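Local coordinates for protein aldo-keto reductase family 1 member C1 (Caenorhabditis elegans, PDB 1QWK) that is an aldo-keto reductase with a TIM-barrel fold that probably reduces aldehydes such as aldose sugars to alcohols using NADPH, at residues 47-52 with 79-84; 53-58 with 100-105; 106-111 with 145-150. All blocks are in the same frame, centred on the assembly; numbering follows the deposited sequence.

Contact 1 of 3, residues 47-52 with 79-84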
ATOM      1  N   ASP A  47      -7.066   2.190   0.799  1.00 17.72           N
ATOM      2  CA  ASP A  47      -5.964   2.053   1.746  1.00 18.28           C
ATOM      3  C   ASP A  47      -5.671   3.380   2.430  1.00 16.72           C
ATOM      4  O   ASP A  47      -5.407   4.382   1.767  1.00 18.53           O
ATOM      5  CB  ASP A  47      -4.704   1.581   1.015  1.00 20.69           C
ATOM      6  CG  ASP A  47      -3.557   1.303   1.958  1.00 21.53           C
ATOM      7  OD1 ASP A  47      -3.441   0.149   2.437  1.00 23.26           O
ATOM      8  OD2 ASP A  47      -2.780   2.238   2.244  1.00 23.43           O
ATOM      9  N   THR A  48      -5.719   3.382   3.756  1.00 18.02           N
ATOM     10  CA  THR A  48      -5.459   4.589   4.518  1.00 18.78           C
ATOM     11  C   THR A  48      -4.554   4.281   5.707  1.00 18.93           C
ATOM     12  O   THR A  48      -4.016   3.175   5.821  1.00 17.78           O
ATOM     13  CB  THR A  48      -6.788   5.222   5.003  1.00 20.66           C
ATOM     14  OG1 THR A  48      -6.527   6.497   5.598  1.00 24.41           O
ATOM     15  CG2 THR A  48      -7.474   4.320   6.011  1.00 23.48           C
ATOM     16  N   ALA A  49      -4.385   5.266   6.582  1.00 18.65           N
ATOM     17  CA  ALA A  49      -3.540   5.114   7.761  1.00 19.33           C
ATOM     18  C   ALA A  49      -3.881   6.215   8.747  1.00 19.31           C
ATOM     19  O   ALA A  49      -4.212   7.331   8.345  1.00 20.93           O
ATOM     20  CB  ALA A  49      -2.069   5.207   7.367  1.00 17.70           C
ATOM     21  N   SER A  50      -3.799   5.911  10.036  1.00 20.50           N
ATOM     22  CA  SER A  50      -4.115   6.915  11.039  1.00 19.96           C
ATOM     23  C   SER A  50      -3.240   8.157  10.866  1.00 21.15           C
ATOM     24  O   SER A  50      -3.708   9.280  11.048  1.00 19.86           O
ATOM     25  CB  SER A  50      -3.942   6.346  12.453  1.00 21.91           C
ATOM     26  OG  SER A  50      -2.587   6.048  12.731  1.00 24.87           O
ATOM     27  N   VAL A  51      -1.980   7.961  10.487  1.00 19.31           N
ATOM     28  CA  VAL A  51      -1.063   9.086  10.331  1.00 19.52           C
ATOM     29  C   VAL A  51      -1.384  10.041   9.173  1.00 19.25           C
ATOM     30  O   VAL A  51      -0.930  11.188   9.169  1.00 19.84           O
ATOM     31  CB  VAL A  51       0.404   8.589  10.189  1.00 19.79           C
ATOM     32  CG1 VAL A  51       0.648   8.049   8.792  1.00 19.73           C
ATOM     33  CG2 VAL A  51       1.371   9.715  10.532  1.00 19.64           C
ATOM     34  N   TYR A  52      -2.164   9.585   8.196  1.00 18.69           N
ATOM     35  CA  TYR A  52      -2.516  10.445   7.062  1.00 20.28           C
ATOM     36  C   TYR A  52      -3.503  11.534   7.465  1.00 19.58           C
ATOM     37  O   TYR A  52      -3.654  12.536   6.766  1.00 20.48           O
ATOM     38  CB  TYR A  52      -3.155   9.646   5.920  1.00 18.71           C
ATOM     39  CG  TYR A  52      -2.331   8.512   5.357  1.00 21.56           C
ATOM     40  CD1 TYR A  52      -0.943   8.483   5.500  1.00 23.53           C
ATOM     41  CD2 TYR A  52      -2.945   7.464   4.674  1.00 22.84           C
ATOM     42  CE1 TYR A  52      -0.190   7.428   4.981  1.00 22.68           C
ATOM     43  CE2 TYR A  52      -2.207   6.411   4.151  1.00 24.05           C
ATOM     44  CZ  TYR A  52      -0.831   6.396   4.312  1.00 23.19           C
ATOM     45  OH  TYR A  52      -0.119   5.319   3.832  1.00 25.49           O
ATOM     46  N   THR A  79      -8.565  -0.846   4.367  1.00 16.94           N
ATOM     47  CA  THR A  79      -7.302  -1.123   5.046  1.00 17.10           C
ATOM     48  C   THR A  79      -6.818   0.122   5.775  1.00 15.79           C
ATOM     49  O   THR A  79      -6.852   1.207   5.213  1.00 16.80           O
ATOM     50  CB  THR A  79      -6.167  -1.473   4.043  1.00 17.42           C
ATOM     51  OG1 THR A  79      -6.499  -2.660   3.327  1.00 17.68           O
ATOM     52  CG2 THR A  79      -4.831  -1.665   4.778  1.00 18.35           C
ATOM     53  N   THR A  80      -6.398  -0.019   7.027  1.00 15.85           N
ATOM     54  CA  THR A  80      -5.826   1.119   7.713  1.00 17.07           C
ATOM     55  C   THR A  80      -4.609   0.624   8.475  1.00 16.23           C
ATOM     56  O   THR A  80      -4.387  -0.588   8.589  1.00 15.35           O
ATOM     57  CB  THR A  80      -6.818   1.864   8.644  1.00 18.24           C
ATOM     58  OG1 THR A  80      -6.254   3.141   8.978  1.00 19.68           O
ATOM     59  CG2 THR A  80      -7.075   1.091   9.922  1.00 19.97           C
ATOM     60  N   LYS A  81      -3.810   1.556   8.982  1.00 17.30           N
ATOM     61  CA  LYS A  81      -2.576   1.192   9.664  1.00 17.62           C
ATOM     62  C   LYS A  81      -2.322   1.949  10.955  1.00 17.48           C
ATOM     63  O   LYS A  81      -2.629   3.142  11.063  1.00 18.40           O
ATOM     64  CB  LYS A  81      -1.398   1.429   8.715  1.00 17.57           C
ATOM     65  CG  LYS A  81      -1.654   1.037   7.268  1.00 18.76           C
ATOM     66  CD  LYS A  81      -0.409   1.259   6.417  1.00 21.19           C
ATOM     67  CE  LYS A  81      -0.741   1.253   4.932  1.00 21.65           C
ATOM     68  NZ  LYS A  81      -1.552   2.460   4.562  1.00 21.80           N
ATOM     69  N   ALA A  82      -1.742   1.256  11.927  1.00 17.58           N
ATOM     70  CA  ALA A  82      -1.418   1.868  13.215  1.00 17.20           C
ATOM     71  C   ALA A  82      -0.070   2.569  13.098  1.00 17.29           C
ATOM     72  O   ALA A  82       0.876   2.007  12.551  1.00 17.18           O
ATOM     73  CB  ALA A  82      -1.355   0.787  14.301  1.00 16.18           C
ATOM     74  N   TRP A  83       0.014   3.799  13.601  1.00 16.88           N
ATOM     75  CA  TRP A  83       1.257   4.563  13.544  1.00 16.45           C
ATOM     76  C   TRP A  83       2.192   4.150  14.691  1.00 17.30           C
ATOM     77  O   TRP A  83       1.808   3.372  15.566  1.00 17.21           O
ATOM     78  CB  TRP A  83       0.962   6.067  13.598  1.00 17.19           C
ATOM     79  CG  TRP A  83       2.142   6.921  13.264  1.00 18.32           C
ATOM     80  CD1 TRP A  83       2.591   8.004  13.961  1.00 17.88           C
ATOM     81  CD2 TRP A  83       3.054   6.746  12.166  1.00 18.38           C
ATOM     82  NE1 TRP A  83       3.726   8.511  13.373  1.00 18.84           N
ATOM     83  CE2 TRP A  83       4.033   7.761  12.270  1.00 18.06           C
ATOM     84  CE3 TRP A  83       3.137   5.830  11.108  1.00 19.21           C
ATOM     85  CZ2 TRP A  83       5.089   7.886  11.354  1.00 18.10           C
ATOM     86  CZ3 TRP A  83       4.187   5.953  10.195  1.00 18.84           C
ATOM     87  CH2 TRP A  83       5.148   6.975  10.327  1.00 18.99           C
ATOM     88  N   THR A  84       3.413   4.678  14.686  1.00 18.98           N
ATOM     89  CA  THR A  84       4.424   4.318  15.681  1.00 17.61           C
ATOM     90  C   THR A  84       4.057   4.408  17.166  1.00 18.17           C
ATOM     91  O   THR A  84       4.486   3.568  17.956  1.00 18.72           O
ATOM     92  CB  THR A  84       5.730   5.112  15.432  1.00 18.90           C
ATOM     93  OG1 THR A  84       5.459   6.520  15.437  1.00 20.25           O
ATOM     94  CG2 THR A  84       6.332   4.724  14.087  1.00 19.62           C
TER
HETATM   95  O   HOH W   1      -4.367  -2.579   1.633  1.00 18.52           O
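D47 pairs with T79 in a parallel beta bridge, and just beyond it T48 N donates to T79 O and S50 N to K81 O (3.2 Å). K81 then folds back across this backbone. Its last torsion bends the chain (chi4 69°) and brings NZ to three acceptors. K81 NZ makes a salt bridge to D47 OD2 at 2.6 Å, met on the syn side but 25° out of the carboxylate plane. The same K81 NZ bonds T48 O at 2.9 Å, from above the carbonyl plane, and, weakly, Y52 OH at 3.3 Å.

This is the active-site end of an aldo-keto reductase TIM barrel. Y52 is the predicted proton donor and K81 the lysine predicted to tune it; as in other aldo-keto reductases, D47 probably belongs with them and H114, a predicted substrate-binding residue, to the catalytic tetrad. A49 CB sits over the centre of one face of the Y52 ring.

A water links D47 OD1 to T79 OG1. T80 OG1 bonds E55, and S50 OG bonds E86. Farther along, V51 CG2 stands over the five-membered ring of W83, a CH-pi contact with CG2 3.7 Å from the centroid; T84 OG1 lies off-centre on the opposite face of the indole.

Contact 2 of 3, residues 53-58 with 100-105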
ATOM      1  N   GLN A  53      -4.189  11.320   8.580  1.00 20.53           N
ATOM      2  CA  GLN A  53      -5.178  12.272   9.079  1.00 22.48           C
ATOM      3  C   GLN A  53      -6.316  12.470   8.073  1.00 22.08           C
ATOM      4  O   GLN A  53      -6.902  13.552   7.995  1.00 23.68           O
ATOM      5  CB  GLN A  53      -4.523  13.628   9.371  1.00 22.77           C
ATOM      6  CG  GLN A  53      -3.236  13.576  10.196  1.00 23.54           C
ATOM      7  CD  GLN A  53      -3.371  12.763  11.470  1.00 25.79           C
ATOM      8  OE1 GLN A  53      -4.458  12.645  12.037  1.00 25.95           O
ATOM      9  NE2 GLN A  53      -2.256  12.208  11.935  1.00 25.02           N
ATOM     10  N   ASN A  54      -6.626  11.433   7.299  1.00 22.12           N
ATOM     11  CA  ASN A  54      -7.708  11.540   6.324  1.00 21.96           C
ATOM     12  C   ASN A  54      -8.781  10.468   6.510  1.00 22.25           C
ATOM     13  O   ASN A  54      -9.661  10.320   5.663  1.00 23.25           O
ATOM     14  CB  ASN A  54      -7.160  11.476   4.892  1.00 22.98           C
ATOM     15  CG  ASN A  54      -6.491  10.151   4.573  1.00 22.87           C
ATOM     16  OD1 ASN A  54      -6.661   9.174   5.289  1.00 23.60           O
ATOM     17  ND2 ASN A  54      -5.733  10.116   3.477  1.00 24.58           N
ATOM     18  N   GLU A  55      -8.715   9.730   7.615  1.00 21.63           N
ATOM     19  CA  GLU A  55      -9.693   8.676   7.876  1.00 23.04           C
ATOM     20  C   GLU A  55     -11.107   9.232   8.040  1.00 23.14           C
ATOM     21  O   GLU A  55     -12.073   8.624   7.586  1.00 22.30           O
ATOM     22  CB  GLU A  55      -9.306   7.881   9.130  1.00 23.89           C
ATOM     23  CG  GLU A  55      -8.014   7.076   8.991  1.00 24.56           C
ATOM     24  CD  GLU A  55      -7.615   6.390  10.287  1.00 24.48           C
ATOM     25  OE1 GLU A  55      -7.552   7.079  11.329  1.00 25.01           O
ATOM     26  OE2 GLU A  55      -7.355   5.168  10.267  1.00 25.38           O
ATOM     27  N   GLU A  56     -11.227  10.388   8.685  1.00 23.65           N
ATOM     28  CA  GLU A  56     -12.538  10.993   8.894  1.00 25.86           C
ATOM     29  C   GLU A  56     -13.189  11.328   7.548  1.00 24.95           C
ATOM     30  O   GLU A  56     -14.379  11.081   7.339  1.00 24.58           O
ATOM     31  CB  GLU A  56     -12.396  12.249   9.756  1.00 28.84           C
ATOM     32  CG  GLU A  56     -13.706  12.803  10.292  1.00 36.16           C
ATOM     33  CD  GLU A  56     -13.483  13.925  11.295  1.00 39.18           C
ATOM     34  OE1 GLU A  56     -12.899  13.657  12.367  1.00 42.79           O
ATOM     35  OE2 GLU A  56     -13.885  15.072  11.010  1.00 42.55           O
ATOM     36  N   ALA A  57     -12.398  11.879   6.634  1.00 23.45           N
ATOM     37  CA  ALA A  57     -12.890  12.237   5.310  1.00 22.96           C
ATOM     38  C   ALA A  57     -13.298  10.981   4.543  1.00 23.19           C
ATOM     39  O   ALA A  57     -14.324  10.963   3.861  1.00 23.23           O
ATOM     40  CB  ALA A  57     -11.816  12.998   4.542  1.00 21.81           C
ATOM     41  N   ILE A  58     -12.494   9.927   4.658  1.00 22.46           N
ATOM     42  CA  ILE A  58     -12.799   8.677   3.975  1.00 21.81           C
ATOM     43  C   ILE A  58     -14.101   8.101   4.524  1.00 21.26           C
ATOM     44  O   ILE A  58     -14.900   7.534   3.777  1.00 22.54           O
ATOM     45  CB  ILE A  58     -11.652   7.655   4.145  1.00 19.99           C
ATOM     46  CG1 ILE A  58     -10.401   8.173   3.429  1.00 21.48           C
ATOM     47  CG2 ILE A  58     -12.070   6.296   3.591  1.00 21.10           C
ATOM     48  CD1 ILE A  58      -9.175   7.293   3.581  1.00 22.15           C
ATOM     49  N   LEU A 100     -11.631   3.386  13.743  1.00 19.59           N
ATOM     50  CA  LEU A 100     -12.965   2.902  13.405  1.00 20.91           C
ATOM     51  C   LEU A 100     -14.009   3.999  13.610  1.00 22.43           C
ATOM     52  O   LEU A 100     -14.959   4.119  12.834  1.00 23.92           O
ATOM     53  CB  LEU A 100     -13.320   1.671  14.250  1.00 21.37           C
ATOM     54  CG  LEU A 100     -12.574   0.382  13.899  1.00 22.01           C
ATOM     55  CD1 LEU A 100     -12.926  -0.709  14.901  1.00 23.11           C
ATOM     56  CD2 LEU A 100     -12.940  -0.054  12.488  1.00 22.91           C
ATOM     57  N   LYS A 101     -13.832   4.803  14.651  1.00 23.24           N
ATOM     58  CA  LYS A 101     -14.766   5.891  14.922  1.00 24.65           C
ATOM     59  C   LYS A 101     -14.729   6.907  13.781  1.00 25.06           C
ATOM     60  O   LYS A 101     -15.772   7.338  13.286  1.00 23.89           O
ATOM     61  CB  LYS A 101     -14.410   6.577  16.242  1.00 27.63           C
ATOM     62  CG  LYS A 101     -15.318   7.739  16.602  1.00 30.99           C
ATOM     63  CD  LYS A 101     -14.866   8.397  17.899  1.00 34.56           C
ATOM     64  CE  LYS A 101     -15.810   9.521  18.306  1.00 36.30           C
ATOM     65  NZ  LYS A 101     -15.982  10.516  17.209  1.00 39.82           N
ATOM     66  N   LYS A 102     -13.525   7.283  13.357  1.00 22.95           N
ATOM     67  CA  LYS A 102     -13.368   8.244  12.268  1.00 23.93           C
ATOM     68  C   LYS A 102     -13.898   7.691  10.948  1.00 23.32           C
ATOM     69  O   LYS A 102     -14.524   8.407  10.165  1.00 23.90           O
ATOM     70  CB  LYS A 102     -11.894   8.627  12.108  1.00 24.90           C
ATOM     71  CG  LYS A 102     -11.326   9.390  13.289  1.00 27.12           C
ATOM     72  CD  LYS A 102      -9.812   9.504  13.199  1.00 28.77           C
ATOM     73  CE  LYS A 102      -9.248  10.264  14.388  1.00 29.38           C
ATOM     74  NZ  LYS A 102      -7.767  10.195  14.419  1.00 31.94           N
ATOM     75  N   LEU A 103     -13.647   6.409  10.708  1.00 22.20           N
ATOM     76  CA  LEU A 103     -14.097   5.758   9.483  1.00 22.31           C
ATOM     77  C   LEU A 103     -15.588   5.435   9.515  1.00 22.68           C
ATOM     78  O   LEU A 103     -16.178   5.118   8.481  1.00 23.14           O
ATOM     79  CB  LEU A 103     -13.304   4.468   9.267  1.00 22.22           C
ATOM     80  CG  LEU A 103     -11.838   4.656   8.856  1.00 21.91           C
ATOM     81  CD1 LEU A 103     -11.090   3.335   8.998  1.00 20.46           C
ATOM     82  CD2 LEU A 103     -11.777   5.162   7.417  1.00 22.34           C
ATOM     83  N   GLN A 104     -16.183   5.529  10.701  1.00 24.01           N
ATOM     84  CA  GLN A 104     -17.597   5.224  10.899  1.00 25.90           C
ATOM     85  C   GLN A 104     -17.871   3.769  10.517  1.00 25.29           C
ATOM     86  O   GLN A 104     -18.884   3.455   9.891  1.00 26.14           O
ATOM     87  CB  GLN A 104     -18.474   6.159  10.060  1.00 27.29           C
ATOM     88  CG  GLN A 104     -18.362   7.626  10.437  1.00 30.53           C
ATOM     89  CD  GLN A 104     -19.381   8.499   9.715  1.00 32.58           C
ATOM     90  OE1 GLN A 104     -20.590   8.339   9.898  1.00 35.07           O
ATOM     91  NE2 GLN A 104     -18.896   9.423   8.891  1.00 32.75           N
ATOM     92  N   LEU A 105     -16.954   2.886  10.895  1.00 23.65           N
ATOM     93  CA  LEU A 105     -17.085   1.465  10.595  1.00 23.69           C
ATOM     94  C   LEU A 105     -17.070   0.639  11.874  1.00 23.61           C
ATOM     95  O   LEU A 105     -16.569   1.084  12.908  1.00 24.68           O
ATOM     96  CB  LEU A 105     -15.937   1.008   9.690  1.00 23.20           C
ATOM     97  CG  LEU A 105     -15.780   1.698   8.335  1.00 24.30           C
ATOM     98  CD1 LEU A 105     -14.495   1.222   7.674  1.00 24.74           C
ATOM     99  CD2 LEU A 105     -16.984   1.412   7.461  1.00 23.79           C
TER
HETATM  100  O   HOH W   2      -7.007  12.619  12.665  1.00 37.01           O
HETATM  101  O   HOH W   3      -7.055   7.616  13.884  1.00 29.82           O
HETATM  102  O   HOH W   4     -16.153  10.418   9.248  1.00 29.01           O
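E55 and K102 share the same first torsion: both swing CG away from the carbonyl carbon (chi1 -66°) and then stretch out. These torsions send both chains into the gap between the helices, where they pass at a slant, with E55 OE1 alongside K102 CD at 3.8 Å. The charged ends do not close up: E55 OE1 and K102 NZ stay 4.4 Å apart, and a water bridges them, donating to E55 OE1 and accepting from K102 NZ. A second water connects the same NZ to Q53 OE1. The other carboxylate oxygen of E55, OE2, has its partners in T80 and S99 OG, which should help to fix the rotation of the group.

What meets here is the first turn of helix 55-68 and the last turn of helix 92-103, neighbouring outer helices of the TIM barrel. The latter ends in a Schellman motif, with Q104 at positive phi and L105 N bonded to L100 O. The approach is close enough for backbone to touch backbone: E56 CA points its hydrogen at K102 O over 3.5 Å. A further water donates to both E56 O and K102 O and accepts from Q104 NE2. On the inner side, L103 CD2 reaches E55 O at 3.5 Å, and it packs against I58 CG2 at 4.0 Å, the two side chains running alongside each other in the same direction.

Contact 3 of 3, residues 106-111 with 145-150; sequences EYVDLY and GLAKAV
K148 lies across one face of the Y107 ring, the two side chains meeting at a slant. The lysine turns at its second torsion (chi2 -63°) and then runs straight, which brings K148 CE over the ring, 3.7 Å from the Y107 centroid in a CH-pi contact and offset toward the rim. K148 NZ goes on to stand almost on the ring normal, 4.6 Å from the Y107 centroid, a cation-pi arrangement in which the cation faces the pi cloud and not the ring edge. Chi1 of Y107 (65°) swings the ring over toward K148.

The backbones beneath run in step. V108 brackets A147: V108 N donates to L146 O, and V108 O accepts from K148 N at 2.9 Å. Three residues on, Y111 N donates to A149 O at 3.0 Å, where Y111 and V150 form a parallel bridge. A147 CB touches Y111 CB at 3.8 Å and V108 CG2 at 4.0 Å, while L110 CD1 rests on A149 CB. The Y111 ring heads away from this pairing to meet F138. D109 turns away from 145-150, its OD2 bonded to I78 N and in a salt bridge with R73, which ties the loop to strand 77-82. At the outer end a water donates to both E106 O and G145 O; G145, at positive phi, closes the preceding helix in a Schellman motif.

Two loops that each follow a barrel helix are thus zipped together just before they become strands 110-113 and 150-153, as expected where neighbouring parallel strands of a TIM barrel begin, at the end of the barrel away from the active site.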
ATOM      1  N   GLU A 106     -17.619  -0.569  11.803  1.00 25.25           N
ATOM      2  CA  GLU A 106     -17.645  -1.453  12.960  1.00 25.15           C
ATOM      3  C   GLU A 106     -16.385  -2.316  12.978  1.00 23.88           C
ATOM      4  O   GLU A 106     -16.016  -2.887  14.010  1.00 22.46           O
ATOM      5  CB  GLU A 106     -18.893  -2.337  12.918  1.00 29.72           C
ATOM      6  CG  GLU A 106     -20.199  -1.552  12.990  1.00 35.50           C
ATOM      7  CD  GLU A 106     -20.288  -0.676  14.231  1.00 39.35           C
ATOM      8  OE1 GLU A 106     -20.168  -1.217  15.351  1.00 41.36           O
ATOM      9  OE2 GLU A 106     -20.481   0.553  14.089  1.00 43.19           O
ATOM     10  N   TYR A 107     -15.723  -2.392  11.828  1.00 21.93           N
ATOM     11  CA  TYR A 107     -14.498  -3.177  11.688  1.00 20.97           C
ATOM     12  C   TYR A 107     -13.790  -2.799  10.393  1.00 20.04           C
ATOM     13  O   TYR A 107     -14.393  -2.198   9.503  1.00 19.51           O
ATOM     14  CB  TYR A 107     -14.841  -4.670  11.649  1.00 22.97           C
ATOM     15  CG  TYR A 107     -15.646  -5.083  10.433  1.00 24.23           C
ATOM     16  CD1 TYR A 107     -15.018  -5.361   9.214  1.00 23.55           C
ATOM     17  CD2 TYR A 107     -17.040  -5.165  10.491  1.00 27.59           C
ATOM     18  CE1 TYR A 107     -15.762  -5.709   8.083  1.00 26.13           C
ATOM     19  CE2 TYR A 107     -17.792  -5.509   9.365  1.00 28.48           C
ATOM     20  CZ  TYR A 107     -17.147  -5.779   8.168  1.00 27.70           C
ATOM     21  OH  TYR A 107     -17.882  -6.114   7.050  1.00 31.68           O
ATOM     22  N   VAL A 108     -12.507  -3.128  10.295  1.00 18.94           N
ATOM     23  CA  VAL A 108     -11.765  -2.873   9.067  1.00 17.06           C
ATOM     24  C   VAL A 108     -11.421  -4.243   8.500  1.00 16.34           C
ATOM     25  O   VAL A 108     -11.342  -5.227   9.236  1.00 16.96           O
ATOM     26  CB  VAL A 108     -10.455  -2.062   9.299  1.00 17.87           C
ATOM     27  CG1 VAL A 108     -10.796  -0.624   9.681  1.00 19.10           C
ATOM     28  CG2 VAL A 108      -9.598  -2.719  10.367  1.00 19.89           C
ATOM     29  N   ASP A 109     -11.232  -4.312   7.193  1.00 16.90           N
ATOM     30  CA  ASP A 109     -10.923  -5.579   6.560  1.00 16.33           C
ATOM     31  C   ASP A 109      -9.479  -6.000   6.801  1.00 17.62           C
ATOM     32  O   ASP A 109      -9.191  -7.188   6.948  1.00 16.81           O
ATOM     33  CB  ASP A 109     -11.252  -5.475   5.073  1.00 17.79           C
ATOM     34  CG  ASP A 109     -12.736  -5.196   4.838  1.00 19.46           C
ATOM     35  OD1 ASP A 109     -13.528  -6.164   4.785  1.00 22.39           O
ATOM     36  OD2 ASP A 109     -13.112  -4.007   4.745  1.00 18.97           O
ATOM     37  N   LEU A 110      -8.582  -5.024   6.879  1.00 17.95           N
ATOM     38  CA  LEU A 110      -7.169  -5.306   7.116  1.00 16.86           C
ATOM     39  C   LEU A 110      -6.558  -4.207   7.979  1.00 15.82           C
ATOM     40  O   LEU A 110      -6.760  -3.021   7.716  1.00 15.94           O
ATOM     41  CB  LEU A 110      -6.422  -5.405   5.774  1.00 17.09           C
ATOM     42  CG  LEU A 110      -4.896  -5.620   5.816  1.00 15.60           C
ATOM     43  CD1 LEU A 110      -4.564  -6.926   6.516  1.00 17.16           C
ATOM     44  CD2 LEU A 110      -4.342  -5.625   4.388  1.00 15.15           C
ATOM     45  N   TYR A 111      -5.827  -4.603   9.019  1.00 15.05           N
ATOM     46  CA  TYR A 111      -5.178  -3.652   9.917  1.00 15.42           C
ATOM     47  C   TYR A 111      -3.693  -3.978   9.961  1.00 14.88           C
ATOM     48  O   TYR A 111      -3.315  -5.098  10.306  1.00 16.56           O
ATOM     49  CB  TYR A 111      -5.774  -3.749  11.322  1.00 15.73           C
ATOM     50  CG  TYR A 111      -5.362  -2.626  12.241  1.00 17.88           C
ATOM     51  CD1 TYR A 111      -5.450  -1.292  11.829  1.00 19.20           C
ATOM     52  CD2 TYR A 111      -4.945  -2.886  13.544  1.00 20.27           C
ATOM     53  CE1 TYR A 111      -5.139  -0.249  12.694  1.00 19.76           C
ATOM     54  CE2 TYR A 111      -4.634  -1.849  14.416  1.00 20.40           C
ATOM     55  CZ  TYR A 111      -4.735  -0.537  13.990  1.00 20.54           C
ATOM     56  OH  TYR A 111      -4.460   0.485  14.868  1.00 22.91           O
ATOM     57  N   GLY A 145     -12.290  -9.430  16.627  1.00 21.56           N
ATOM     58  CA  GLY A 145     -13.164  -9.176  15.497  1.00 21.35           C
ATOM     59  C   GLY A 145     -13.162  -7.752  14.968  1.00 20.51           C
ATOM     60  O   GLY A 145     -14.006  -7.392  14.145  1.00 21.16           O
ATOM     61  N   LEU A 146     -12.221  -6.940  15.435  1.00 20.09           N
ATOM     62  CA  LEU A 146     -12.112  -5.550  15.002  1.00 20.10           C
ATOM     63  C   LEU A 146     -11.472  -5.433  13.621  1.00 19.21           C
ATOM     64  O   LEU A 146     -11.646  -4.431  12.927  1.00 19.64           O
ATOM     65  CB  LEU A 146     -11.300  -4.747  16.020  1.00 19.73           C
ATOM     66  CG  LEU A 146     -11.928  -4.624  17.417  1.00 23.02           C
ATOM     67  CD1 LEU A 146     -10.988  -3.880  18.356  1.00 22.95           C
ATOM     68  CD2 LEU A 146     -13.258  -3.904  17.308  1.00 23.27           C
ATOM     69  N   ALA A 147     -10.721  -6.458  13.232  1.00 18.49           N
ATOM     70  CA  ALA A 147     -10.068  -6.479  11.923  1.00 18.95           C
ATOM     71  C   ALA A 147     -10.243  -7.875  11.330  1.00 17.63           C
ATOM     72  O   ALA A 147      -9.995  -8.870  12.008  1.00 18.00           O
ATOM     73  CB  ALA A 147      -8.584  -6.145  12.071  1.00 19.74           C
ATOM     74  N   LYS A 148     -10.668  -7.949  10.070  1.00 17.22           N
ATOM     75  CA  LYS A 148     -10.885  -9.238   9.412  1.00 18.45           C
ATOM     76  C   LYS A 148      -9.585  -9.919   8.996  1.00 16.96           C
ATOM     77  O   LYS A 148      -9.585 -11.091   8.621  1.00 18.42           O
ATOM     78  CB  LYS A 148     -11.782  -9.069   8.180  1.00 20.12           C
ATOM     79  CG  LYS A 148     -13.168  -8.510   8.489  1.00 25.24           C
ATOM     80  CD  LYS A 148     -13.973  -9.448   9.373  1.00 27.42           C
ATOM     81  CE  LYS A 148     -15.407  -8.959   9.530  1.00 32.65           C
ATOM     82  NZ  LYS A 148     -16.220  -9.876  10.379  1.00 34.00           N
ATOM     83  N   ALA A 149      -8.487  -9.175   9.068  1.00 16.04           N
ATOM     84  CA  ALA A 149      -7.165  -9.677   8.712  1.00 15.21           C
ATOM     85  C   ALA A 149      -6.144  -8.702   9.289  1.00 15.88           C
ATOM     86  O   ALA A 149      -6.451  -7.523   9.493  1.00 16.39           O
ATOM     87  CB  ALA A 149      -7.015  -9.759   7.184  1.00 14.73           C
ATOM     88  N   VAL A 150      -4.935  -9.184   9.556  1.00 15.83           N
ATOM     89  CA  VAL A 150      -3.895  -8.335  10.114  1.00 15.47           C
ATOM     90  C   VAL A 150      -2.575  -8.534   9.385  1.00 16.07           C
ATOM     91  O   VAL A 150      -2.326  -9.590   8.801  1.00 15.53           O
ATOM     92  CB  VAL A 150      -3.688  -8.599  11.632  1.00 15.87           C
ATOM     93  CG1 VAL A 150      -4.843  -7.982  12.426  1.00 17.42           C
ATOM     94  CG2 VAL A 150      -3.602 -10.091  11.904  1.00 17.21           C
TER
HETATM   95  O   HOH W   5     -16.628  -5.761  14.879  1.00 45.40           O

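How the contacts relate
Contacts 1 and 2 are both buried, contact 1 at the active-site end of the barrel, where it alone of the three holds predicted active-site residues, and contact 2 along a helix-helix seam with a wet outer side; contact 3 is partly exposed. The chemistry follows: direct charge pairing in contact 1, water-mediated charges in contact 2, backbone pairing with a surface cation-pi in contact 3. Contacts 1 and 2 join through E55 and T80, so helix 55-68 is hydrogen-bonded to the strand that carries K81. Contacts 1 and 3 reach adjacent strands of one sheet, T80 N bonding L110 O. L100 of helix 92-103 packs on V108 and L146, linking contacts 2 and 3.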